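Local coordinates for actibind (Aspergillus niger, PDB 3D3Z), which cleaves RNA as a T2-family ribonuclease, probably without base specificity but with a preference for adenylic acid, at residues Q34-D39 and P233-S238; D42-S47 and K92-D97. All blocks are in the same frame, centred on the assembly; numbering follows the deposited sequence.

Contact 1: residues Q34-D39 and P233-S238; sequences QFWDYD and PPKYSS. With D3Z (1-(5-deoxy-beta-L-xylofuranosyl)pyrimidine-2,4(1H,3H)-dione), chain E; EDO (1,2-ethanediol), chain G.
P233 meets the 34-39 segment twice, through its ring and through its carbonyl. The ring lies on Y38, with P233 CG 3.7 Å from the centroid of the Y38 ring and almost on its normal, a CH-pi contact centred over one face. Y38 can offer that face because its own CG sits between the backbone N and the carbonyl carbon (chi1 58°), from a CB already directed at the C-terminal segment. The P233 carbonyl takes the indole N-H of W36: NE1 to P233 O is 2.8 Å, with an N-H...O angle of 154°, and the oxygen lies in the plane of the indole as the nitrogen lies in that of the carbonyl. K235 then runs extended across W36, CE standing 3.7 Å from the centroid of the six-membered ring in a second CH-pi contact and NZ making an off-centre cation-pi interaction at 4.4 Å. K235 CE also comes within 3.3 Å of D37 O. At the rim of the indole, four oxygens gather round NZ and share its three N-H groups: the carbonyls of D42, P44 and S47, and a water, 3.0 Å from NZ, which is also bound by F35 O and D37 N. The C-terminal tail is thus fastened beside the strand end and following loop that supply F35 and D37 to the ligand pocket, and the ammonium, surrounded by oxygens and laid against an aromatic face, is probably well stabilised as a cation.

Contact 2: residues D42-S47 and K92-D97; sequences DGPSDS and KEYWPD. Unlike the reference sequence in segment 42-47: D46 (reference Gly). With D3Z (1-(5-deoxy-beta-L-xylofuranosyl)pyrimidine-2,4(1H,3H)-dione), chain E; EDO (1,2-ethanediol), chain F.
Apolar contact between P44 and Y94 dominates one end of the 42-47 and 92-97 pairing: P44 CG reaches Y94 CE1 at 3.6 Å, the two side chains crossing at about a right angle. S47 OG lies close to the plane of the same tyrosine, at its edge, 3.8 Å from CE1. At the other end P96 CG packs against the flat face of the D42 carboxylate, 3.6 Å from its CG and nearly equally far from both oxygens. E93 reaches across by bending at chi2 (60°), which brings OE2 to within 3.2 Å of P44 CD. These contacts set the loop between strands 29-35 and 49-56 of the T2 ribonuclease sheet against the C-terminal end of helix 85-94, where W95 departs from helical geometry and P96 and D97 continue into the ligand pocket. In the crystal a 1,2-ethanediol, probably from the crystallisation liquor, bridges the two backbones: its O2 hydroxyl donates to E93 O at 2.8 Å, and the one N-H of G43 is shared weakly between its two oxygens. P96 O lies 2.9 Å from D3Z O4, while D97 OD2 is an unusually short 2.5 Å from D3Z O2; D97 OD1 accepts from E99 N.

Overall arrangement
Contact 2 is nested in the chain loop that contact 1 closes, and the two lie 10 Å apart, centre to centre. Both are partly buried and border D3Z, but contact 1 lies farther from the chain centre (about 19 Å against 14 Å, centre to centre). They differ in what they join: a strand's continuation with the C-terminal tail in 34-39/233-238, and an inter-strand loop with a helix end in 42-47/92-97. The first relies on aromatic faces and a direct indole bond, the second on proline rings set against a tyrosine and two carboxylates, with its direct contacts all van der Waals. Y236 OH, probably hydrogen-bonded to G43 O, links them; K235 serves both, and W36 packs on S45 O.

Contact 1: residues Q34-D39 and P233-S238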
ATOM      1  N   GLN A  34       2.766   0.090   4.471  1.00 16.01           N
ATOM      2  CA  GLN A  34       3.411  -1.103   4.959  1.00 16.21           C
ATOM      3  C   GLN A  34       3.520  -1.176   6.497  1.00 16.52           C
ATOM      4  O   GLN A  34       3.498  -0.163   7.180  1.00 16.87           O
ATOM      5  CB  GLN A  34       4.814  -1.174   4.348  1.00 17.58           C
ATOM      6  CG  GLN A  34       4.842  -1.172   2.849  1.00 19.17           C
ATOM      7  CD  GLN A  34       6.242  -1.273   2.282  1.00 16.52           C
ATOM      8  OE1 GLN A  34       7.208  -1.584   3.017  1.00 20.04           O
ATOM      9  NE2 GLN A  34       6.348  -1.136   0.958  1.00 16.34           N
ATOM     10  N   PHE A  35       3.670  -2.385   7.029  1.00 14.92           N
ATOM     11  CA  PHE A  35       3.875  -2.611   8.449  1.00 16.32           C
ATOM     12  C   PHE A  35       5.202  -3.280   8.751  1.00 16.41           C
ATOM     13  O   PHE A  35       5.644  -4.080   7.971  1.00 16.82           O
ATOM     14  CB  PHE A  35       2.868  -3.649   8.923  1.00 17.03           C
ATOM     15  CG  PHE A  35       1.524  -3.106   9.182  1.00 20.27           C
ATOM     16  CD1 PHE A  35       1.370  -1.957   9.919  1.00 21.99           C
ATOM     17  CD2 PHE A  35       0.388  -3.787   8.755  1.00 20.07           C
ATOM     18  CE1 PHE A  35       0.130  -1.492  10.210  1.00 21.10           C
ATOM     19  CE2 PHE A  35      -0.857  -3.301   9.051  1.00 21.44           C
ATOM     20  CZ  PHE A  35      -0.981  -2.161   9.772  1.00 21.68           C
ATOM     21  N   TRP A  36       5.760  -2.958   9.915  1.00 17.98           N
ATOM     22  CA  TRP A  36       6.797  -3.749  10.580  1.00 17.74           C
ATOM     23  C   TRP A  36       6.179  -4.329  11.891  1.00 18.64           C
ATOM     24  O   TRP A  36       6.072  -3.632  12.926  1.00 17.86           O
ATOM     25  CB  TRP A  36       8.056  -2.864  10.835  1.00 18.04           C
ATOM     26  CG  TRP A  36       9.158  -3.630  11.454  1.00 17.88           C
ATOM     27  CD1 TRP A  36       9.588  -3.589  12.782  1.00 18.79           C
ATOM     28  CD2 TRP A  36       9.982  -4.582  10.796  1.00 20.57           C
ATOM     29  NE1 TRP A  36      10.613  -4.484  12.961  1.00 19.14           N
ATOM     30  CE2 TRP A  36      10.901  -5.077  11.759  1.00 19.52           C
ATOM     31  CE3 TRP A  36      10.062  -5.049   9.476  1.00 19.16           C
ATOM     32  CZ2 TRP A  36      11.847  -6.036  11.446  1.00 19.43           C
ATOM     33  CZ3 TRP A  36      11.022  -6.009   9.166  1.00 18.74           C
ATOM     34  CH2 TRP A  36      11.904  -6.483  10.146  1.00 19.14           C
ATOM     35  N   ASP A  37       5.701  -5.575  11.834  1.00 18.41           N
ATOM     36  CA  ASP A  37       5.010  -6.207  12.933  1.00 18.78           C
ATOM     37  C   ASP A  37       6.032  -7.049  13.694  1.00 19.02           C
ATOM     38  O   ASP A  37       6.523  -8.051  13.180  1.00 17.71           O
ATOM     39  CB  ASP A  37       3.850  -7.099  12.436  1.00 19.29           C
ATOM     40  CG  ASP A  37       2.659  -6.314  11.859  1.00 21.08           C
ATOM     41  OD1 ASP A  37       2.506  -5.098  12.120  1.00 25.81           O
ATOM     42  OD2 ASP A  37       1.838  -6.949  11.121  1.00 19.34           O
ATOM     43  N   TYR A  38       6.428  -6.598  14.900  1.00 18.92           N
ATOM     44  CA  TYR A  38       7.466  -7.293  15.731  1.00 19.52           C
ATOM     45  C   TYR A  38       6.880  -7.955  17.020  1.00 19.12           C
ATOM     46  O   TYR A  38       7.375  -9.015  17.519  1.00 17.84           O
ATOM     47  CB  TYR A  38       8.630  -6.310  16.045  1.00 20.16           C
ATOM     48  CG  TYR A  38       8.138  -5.100  16.760  1.00 18.53           C
ATOM     49  CD1 TYR A  38       7.763  -3.950  16.041  1.00 16.81           C
ATOM     50  CD2 TYR A  38       7.890  -5.135  18.139  1.00 22.32           C
ATOM     51  CE1 TYR A  38       7.203  -2.856  16.680  1.00 20.49           C
ATOM     52  CE2 TYR A  38       7.348  -4.027  18.797  1.00 20.74           C
ATOM     53  CZ  TYR A  38       7.030  -2.886  18.063  1.00 18.64           C
ATOM     54  OH  TYR A  38       6.439  -1.821  18.714  1.00 22.04           O
ATOM     55  N   ASP A  39       5.774  -7.421  17.539  1.00 20.01           N
ATOM     56  CA  ASP A  39       5.171  -8.038  18.698  1.00 20.24           C
ATOM     57  C   ASP A  39       3.653  -7.993  18.670  1.00 20.78           C
ATOM     58  O   ASP A  39       3.079  -7.032  19.140  1.00 19.53           O
ATOM     59  CB  ASP A  39       5.699  -7.392  20.012  1.00 20.49           C
ATOM     60  CG  ASP A  39       5.133  -8.069  21.287  1.00 20.75           C
ATOM     61  OD1 ASP A  39       4.425  -9.091  21.173  1.00 22.26           O
ATOM     62  OD2 ASP A  39       5.386  -7.582  22.434  1.00 24.09           O
ATOM     63  N   PRO A 233      12.852  -2.965  16.146  1.00 22.75           N
ATOM     64  CA  PRO A 233      12.891  -4.250  16.864  1.00 23.53           C
ATOM     65  C   PRO A 233      13.002  -5.471  15.948  1.00 24.70           C
ATOM     66  O   PRO A 233      12.352  -5.493  14.886  1.00 23.70           O
ATOM     67  CB  PRO A 233      11.597  -4.244  17.681  1.00 23.09           C
ATOM     68  CG  PRO A 233      11.108  -2.834  17.666  1.00 23.12           C
ATOM     69  CD  PRO A 233      11.587  -2.239  16.399  1.00 23.48           C
ATOM     70  N   PRO A 234      13.881  -6.437  16.305  1.00 24.08           N
ATOM     71  CA  PRO A 234      14.001  -7.659  15.539  1.00 23.97           C
ATOM     72  C   PRO A 234      12.718  -8.495  15.640  1.00 23.91           C
ATOM     73  O   PRO A 234      12.095  -8.541  16.689  1.00 23.12           O
ATOM     74  CB  PRO A 234      15.206  -8.382  16.197  1.00 24.25           C
ATOM     75  CG  PRO A 234      15.933  -7.336  16.950  1.00 24.23           C
ATOM     76  CD  PRO A 234      14.849  -6.418  17.434  1.00 24.46           C
ATOM     77  N   LYS A 235      12.293  -9.073  14.510  1.00 23.11           N
ATOM     78  CA  LYS A 235      11.167 -10.009  14.529  1.00 22.00           C
ATOM     79  C   LYS A 235      11.597 -11.328  15.164  1.00 21.94           C
ATOM     80  O   LYS A 235      12.756 -11.701  15.037  1.00 23.17           O
ATOM     81  CB  LYS A 235      10.605 -10.225  13.121  1.00 20.74           C
ATOM     82  CG  LYS A 235      10.036  -8.991  12.482  1.00 19.67           C
ATOM     83  CD  LYS A 235       9.345  -9.380  11.174  1.00 19.80           C
ATOM     84  CE  LYS A 235       8.531  -8.289  10.593  1.00 18.12           C
ATOM     85  NZ  LYS A 235       8.040  -8.663   9.242  1.00 14.99           N
ATOM     86  N   TYR A 236      10.663 -12.011  15.819  1.00 22.54           N
ATOM     87  CA  TYR A 236      10.868 -13.375  16.353  1.00 25.34           C
ATOM     88  C   TYR A 236      12.046 -13.344  17.347  1.00 26.72           C
ATOM     89  O   TYR A 236      12.829 -14.253  17.407  1.00 25.54           O
ATOM     90  CB  TYR A 236      11.104 -14.398  15.202  1.00 22.77           C
ATOM     91  CG  TYR A 236      10.008 -14.340  14.115  1.00 21.19           C
ATOM     92  CD1 TYR A 236       8.691 -14.692  14.390  1.00 21.41           C
ATOM     93  CD2 TYR A 236      10.308 -13.924  12.802  1.00 20.90           C
ATOM     94  CE1 TYR A 236       7.700 -14.569  13.400  1.00 19.10           C
ATOM     95  CE2 TYR A 236       9.333 -13.811  11.815  1.00 18.60           C
ATOM     96  CZ  TYR A 236       8.027 -14.123  12.118  1.00 17.26           C
ATOM     97  OH  TYR A 236       7.059 -14.075  11.163  1.00 18.29           O
ATOM     98  N   SER A 237      12.128 -12.282  18.141  0.50 29.02           N
ATOM     99  CA  SER A 237      13.364 -11.962  18.883  0.50 30.82           C
ATOM    100  C   SER A 237      13.736 -12.915  20.020  0.50 33.20           C
ATOM    101  O   SER A 237      14.900 -13.354  20.116  0.50 34.39           O
ATOM    102  CB  SER A 237      13.306 -10.551  19.451  0.50 31.03           C
ATOM    103  OG  SER A 237      14.326 -10.384  20.423  0.50 29.88           O
ATOM    104  N   SER A 238      12.787 -13.178  20.912  1.00 34.86           N
ATOM    105  CA  SER A 238      13.036 -14.037  22.114  1.00 35.97           C
ATOM    106  C   SER A 238      13.962 -13.348  23.156  1.00 38.13           C
ATOM    107  O   SER A 238      13.516 -12.890  24.249  1.00 39.74           O
ATOM    108  CB  SER A 238      13.573 -15.440  21.720  1.00 37.62           C
ATOM    109  OG  SER A 238      14.951 -15.381  21.313  1.00 40.43           O
TER
HETATM  110  N1  D3Z E 252      -4.139  -4.554  11.660  0.50 41.40           N
HETATM  111  C2  D3Z E 252      -4.519  -5.840  11.229  0.50 40.68           C
HETATM  112  N3  D3Z E 252      -3.595  -6.671  10.756  0.50 40.48           N
HETATM  113  C4  D3Z E 252      -2.312  -6.321  10.664  0.50 40.63           C
HETATM  114  C5  D3Z E 252      -1.937  -5.071  11.080  0.50 41.14           C
HETATM  115  C6  D3Z E 252      -2.872  -4.179  11.587  0.50 41.09           C
HETATM  116  O2  D3Z E 252      -5.706  -6.222  11.285  0.50 40.41           O
HETATM  117  O4  D3Z E 252      -1.432  -7.094  10.231  0.50 40.47           O
HETATM  118  C1' D3Z E 252      -5.119  -3.625  12.165  0.50 41.89           C
HETATM  119  C2' D3Z E 252      -6.437  -4.047  11.551  0.50 44.08           C
HETATM  120  O2' D3Z E 252      -7.307  -4.573  12.570  0.50 45.72           O
HETATM  121  C3' D3Z E 252      -6.965  -2.826  10.818  0.50 43.14           C
HETATM  122  C4' D3Z E 252      -5.964  -1.708  11.047  0.50 44.13           C
HETATM  123  O3' D3Z E 252      -7.064  -3.082   9.427  0.50 43.55           O
HETATM  124  O4' D3Z E 252      -4.826  -2.292  11.710  0.50 44.33           O
HETATM  125  C5' D3Z E 252      -5.602  -1.066   9.712  0.50 43.85           C
HETATM  126  C1  EDO G 254       1.405  -5.027  15.730  1.00 44.20           C
HETATM  127  O1  EDO G 254       2.302  -6.139  15.696  1.00 44.16           O
HETATM  128  C2  EDO G 254       0.263  -5.244  16.723  1.00 43.50           C
HETATM  129  O2  EDO G 254       0.801  -5.159  18.044  1.00 44.19           O
HETATM  130  O   HOH W   1       5.519  -7.057   9.233  1.00 14.91           O

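Contact 2: residues D42-S47 and K92-D97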
ATOM      1  N   ASP A  42       5.157 -11.180  12.268  1.00 19.22           N
ATOM      2  CA  ASP A  42       4.574 -11.880  11.090  1.00 17.70           C
ATOM      3  C   ASP A  42       5.534 -11.636   9.903  1.00 17.52           C
ATOM      4  O   ASP A  42       6.483 -10.790  10.015  1.00 15.79           O
ATOM      5  CB  ASP A  42       3.150 -11.426  10.809  1.00 17.88           C
ATOM      6  CG  ASP A  42       3.073  -9.937  10.497  1.00 13.77           C
ATOM      7  OD1 ASP A  42       4.020  -9.384   9.884  1.00 19.93           O
ATOM      8  OD2 ASP A  42       2.097  -9.296  10.924  1.00 20.79           O
ATOM      9  N   GLY A  43       5.343 -12.396   8.831  1.00 16.66           N
ATOM     10  CA  GLY A  43       6.115 -12.193   7.619  1.00 16.12           C
ATOM     11  C   GLY A  43       7.517 -12.701   7.789  1.00 16.91           C
ATOM     12  O   GLY A  43       7.840 -13.347   8.804  1.00 17.24           O
ATOM     13  N   PRO A  44       8.336 -12.530   6.733  1.00 17.12           N
ATOM     14  CA  PRO A  44       9.731 -12.918   6.881  1.00 18.36           C
ATOM     15  C   PRO A  44      10.424 -12.005   7.917  1.00 19.10           C
ATOM     16  O   PRO A  44      10.035 -10.858   8.118  1.00 18.66           O
ATOM     17  CB  PRO A  44      10.325 -12.721   5.483  1.00 18.40           C
ATOM     18  CG  PRO A  44       9.171 -12.454   4.546  1.00 17.84           C
ATOM     19  CD  PRO A  44       8.014 -12.015   5.390  1.00 17.70           C
ATOM     20  N   SER A  45      11.439 -12.551   8.565  0.70 19.89           N
ATOM     21  CA  SER A  45      12.228 -11.805   9.563  0.70 20.53           C
ATOM     22  C   SER A  45      12.888 -10.582   8.907  0.70 21.59           C
ATOM     23  O   SER A  45      13.196  -9.596   9.593  0.70 22.41           O
ATOM     24  CB  SER A  45      13.284 -12.718  10.189  0.70 20.70           C
ATOM     25  OG  SER A  45      14.344 -12.967   9.287  0.70 20.83           O
ATOM     26  N   ASP A  46      13.083 -10.642   7.582  1.00 21.18           N
ATOM     27  CA  ASP A  46      13.779  -9.593   6.834  1.00 21.02           C
ATOM     28  C   ASP A  46      12.926  -8.938   5.739  1.00 20.82           C
ATOM     29  O   ASP A  46      13.425  -8.524   4.680  1.00 20.88           O
ATOM     30  CB  ASP A  46      15.067 -10.157   6.223  1.00 22.06           C
ATOM     31  CG  ASP A  46      14.829 -11.282   5.252  1.00 24.85           C
ATOM     32  OD1 ASP A  46      13.707 -11.878   5.166  1.00 21.64           O
ATOM     33  OD2 ASP A  46      15.805 -11.595   4.560  1.00 31.01           O
ATOM     34  N   SER A  47      11.638  -8.794   6.014  1.00 20.11           N
ATOM     35  CA  SER A  47      10.778  -8.046   5.134  1.00 18.89           C
ATOM     36  C   SER A  47       9.690  -7.388   5.927  1.00 18.22           C
ATOM     37  O   SER A  47       9.164  -7.946   6.867  1.00 20.25           O
ATOM     38  CB  SER A  47      10.135  -8.948   4.047  1.00 17.97           C
ATOM     39  OG  SER A  47       9.304  -8.176   3.170  1.00 19.29           O
ATOM     40  N   LYS A  92      -1.168 -14.366   2.026  1.00 17.11           N
ATOM     41  CA  LYS A  92      -0.978 -15.012   3.304  1.00 18.67           C
ATOM     42  C   LYS A  92       0.408 -14.763   3.920  1.00 17.67           C
ATOM     43  O   LYS A  92       0.533 -14.586   5.134  1.00 17.69           O
ATOM     44  CB  LYS A  92      -1.209 -16.508   3.152  1.00 18.52           C
ATOM     45  CG  LYS A  92      -2.666 -16.854   2.973  1.00 20.51           C
ATOM     46  CD  LYS A  92      -2.826 -18.346   2.680  1.00 21.93           C
ATOM     47  CE  LYS A  92      -4.271 -18.790   2.385  1.00 25.97           C
ATOM     48  NZ  LYS A  92      -4.408 -20.058   1.555  1.00 27.88           N
ATOM     49  N   GLU A  93       1.429 -14.702   3.069  1.00 18.39           N
ATOM     50  CA  GLU A  93       2.810 -14.493   3.482  1.00 17.96           C
ATOM     51  C   GLU A  93       3.158 -13.004   3.753  1.00 17.85           C
ATOM     52  O   GLU A  93       3.705 -12.678   4.808  1.00 16.50           O
ATOM     53  CB  GLU A  93       3.758 -15.096   2.429  1.00 18.60           C
ATOM     54  CG  GLU A  93       5.215 -14.792   2.675  1.00 18.28           C
ATOM     55  CD  GLU A  93       5.762 -15.308   4.017  1.00 19.92           C
ATOM     56  OE1 GLU A  93       5.108 -16.094   4.686  1.00 20.65           O
ATOM     57  OE2 GLU A  93       6.825 -14.864   4.401  1.00 17.56           O
ATOM     58  N   TYR A  94       2.744 -12.139   2.826  1.00 16.44           N
ATOM     59  CA  TYR A  94       3.177 -10.749   2.766  1.00 17.07           C
ATOM     60  C   TYR A  94       2.091  -9.727   3.083  1.00 16.85           C
ATOM     61  O   TYR A  94       2.424  -8.589   3.273  1.00 16.97           O
ATOM     62  CB  TYR A  94       3.884 -10.426   1.436  1.00 18.20           C
ATOM     63  CG  TYR A  94       5.236 -11.092   1.217  1.00 19.45           C
ATOM     64  CD1 TYR A  94       6.394 -10.562   1.757  1.00 21.15           C
ATOM     65  CD2 TYR A  94       5.365 -12.199   0.386  1.00 16.50           C
ATOM     66  CE1 TYR A  94       7.621 -11.169   1.532  1.00 20.15           C
ATOM     67  CE2 TYR A  94       6.578 -12.825   0.199  1.00 16.28           C
ATOM     68  CZ  TYR A  94       7.703 -12.297   0.763  1.00 17.99           C
ATOM     69  OH  TYR A  94       8.928 -12.905   0.582  1.00 18.73           O
ATOM     70  N   TRP A  95       0.836 -10.161   3.198  1.00 15.55           N
ATOM     71  CA  TRP A  95      -0.261  -9.310   3.636  1.00 16.32           C
ATOM     72  C   TRP A  95      -0.987  -9.959   4.847  1.00 16.68           C
ATOM     73  O   TRP A  95      -2.222  -9.933   4.986  1.00 17.39           O
ATOM     74  CB  TRP A  95      -1.186  -9.071   2.476  1.00 14.71           C
ATOM     75  CG  TRP A  95      -2.046  -7.891   2.599  1.00 13.68           C
ATOM     76  CD1 TRP A  95      -2.438  -7.253   3.741  1.00 14.95           C
ATOM     77  CD2 TRP A  95      -2.674  -7.196   1.517  1.00 15.20           C
ATOM     78  NE1 TRP A  95      -3.246  -6.194   3.451  1.00 12.41           N
ATOM     79  CE2 TRP A  95      -3.428  -6.143   2.094  1.00 12.00           C
ATOM     80  CE3 TRP A  95      -2.687  -7.378   0.107  1.00 14.15           C
ATOM     81  CZ2 TRP A  95      -4.156  -5.225   1.303  1.00 13.90           C
ATOM     82  CZ3 TRP A  95      -3.404  -6.447  -0.683  1.00 15.35           C
ATOM     83  CH2 TRP A  95      -4.170  -5.440  -0.068  1.00 15.95           C
ATOM     84  N   PRO A  96      -0.208 -10.451   5.820  1.00 16.76           N
ATOM     85  CA  PRO A  96      -0.852 -11.086   6.947  1.00 17.72           C
ATOM     86  C   PRO A  96      -1.540 -10.103   7.933  1.00 16.87           C
ATOM     87  O   PRO A  96      -1.148  -8.907   8.050  1.00 17.87           O
ATOM     88  CB  PRO A  96       0.311 -11.794   7.627  1.00 16.52           C
ATOM     89  CG  PRO A  96       1.479 -10.853   7.459  1.00 17.11           C
ATOM     90  CD  PRO A  96       1.241 -10.359   6.023  1.00 16.48           C
ATOM     91  N   ASP A  97      -2.598 -10.594   8.576  1.00 17.81           N
ATOM     92  CA  ASP A  97      -3.059 -10.040   9.808  1.00 18.79           C
ATOM     93  C   ASP A  97      -2.138 -10.579  10.963  1.00 20.05           C
ATOM     94  O   ASP A  97      -1.931 -11.802  11.131  1.00 19.73           O
ATOM     95  CB  ASP A  97      -4.559 -10.308   9.990  1.00 19.01           C
ATOM     96  CG  ASP A  97      -5.137  -9.592  11.152  1.00 19.57           C
ATOM     97  OD1 ASP A  97      -4.747  -9.881  12.289  1.00 22.56           O
ATOM     98  OD2 ASP A  97      -5.990  -8.725  10.936  1.00 22.28           O
TER
HETATM   99  N1  D3Z E 252      -4.139  -4.554  11.660  0.50 41.40           N
HETATM  100  C2  D3Z E 252      -4.519  -5.840  11.229  0.50 40.68           C
HETATM  101  N3  D3Z E 252      -3.595  -6.671  10.756  0.50 40.48           N
HETATM  102  C4  D3Z E 252      -2.312  -6.321  10.664  0.50 40.63           C
HETATM  103  C5  D3Z E 252      -1.937  -5.071  11.080  0.50 41.14           C
HETATM  104  C6  D3Z E 252      -2.872  -4.179  11.587  0.50 41.09           C
HETATM  105  O2  D3Z E 252      -5.706  -6.222  11.285  0.50 40.41           O
HETATM  106  O4  D3Z E 252      -1.432  -7.094  10.231  0.50 40.47           O
HETATM  107  C1' D3Z E 252      -5.119  -3.625  12.165  0.50 41.89           C
HETATM  108  C2' D3Z E 252      -6.437  -4.047  11.551  0.50 44.08           C
HETATM  109  O2' D3Z E 252      -7.307  -4.573  12.570  0.50 45.72           O
HETATM  110  C3' D3Z E 252      -6.965  -2.826  10.818  0.50 43.14           C
HETATM  111  C4' D3Z E 252      -5.964  -1.708  11.047  0.50 44.13           C
HETATM  112  O3' D3Z E 252      -7.064  -3.082   9.427  0.50 43.55           O
HETATM  113  O4' D3Z E 252      -4.826  -2.292  11.710  0.50 44.33           O
HETATM  114  C5' D3Z E 252      -5.602  -1.066   9.712  0.50 43.85           C
HETATM  115  C1  EDO F 253       3.063 -15.823   8.962  1.00 29.89           C
HETATM  116  O1  EDO F 253       3.288 -14.766   9.916  1.00 30.05           O
HETATM  117  C2  EDO F 253       2.595 -15.198   7.648  1.00 26.44           C
HETATM  118  O2  EDO F 253       3.420 -14.090   7.245  1.00 26.80           O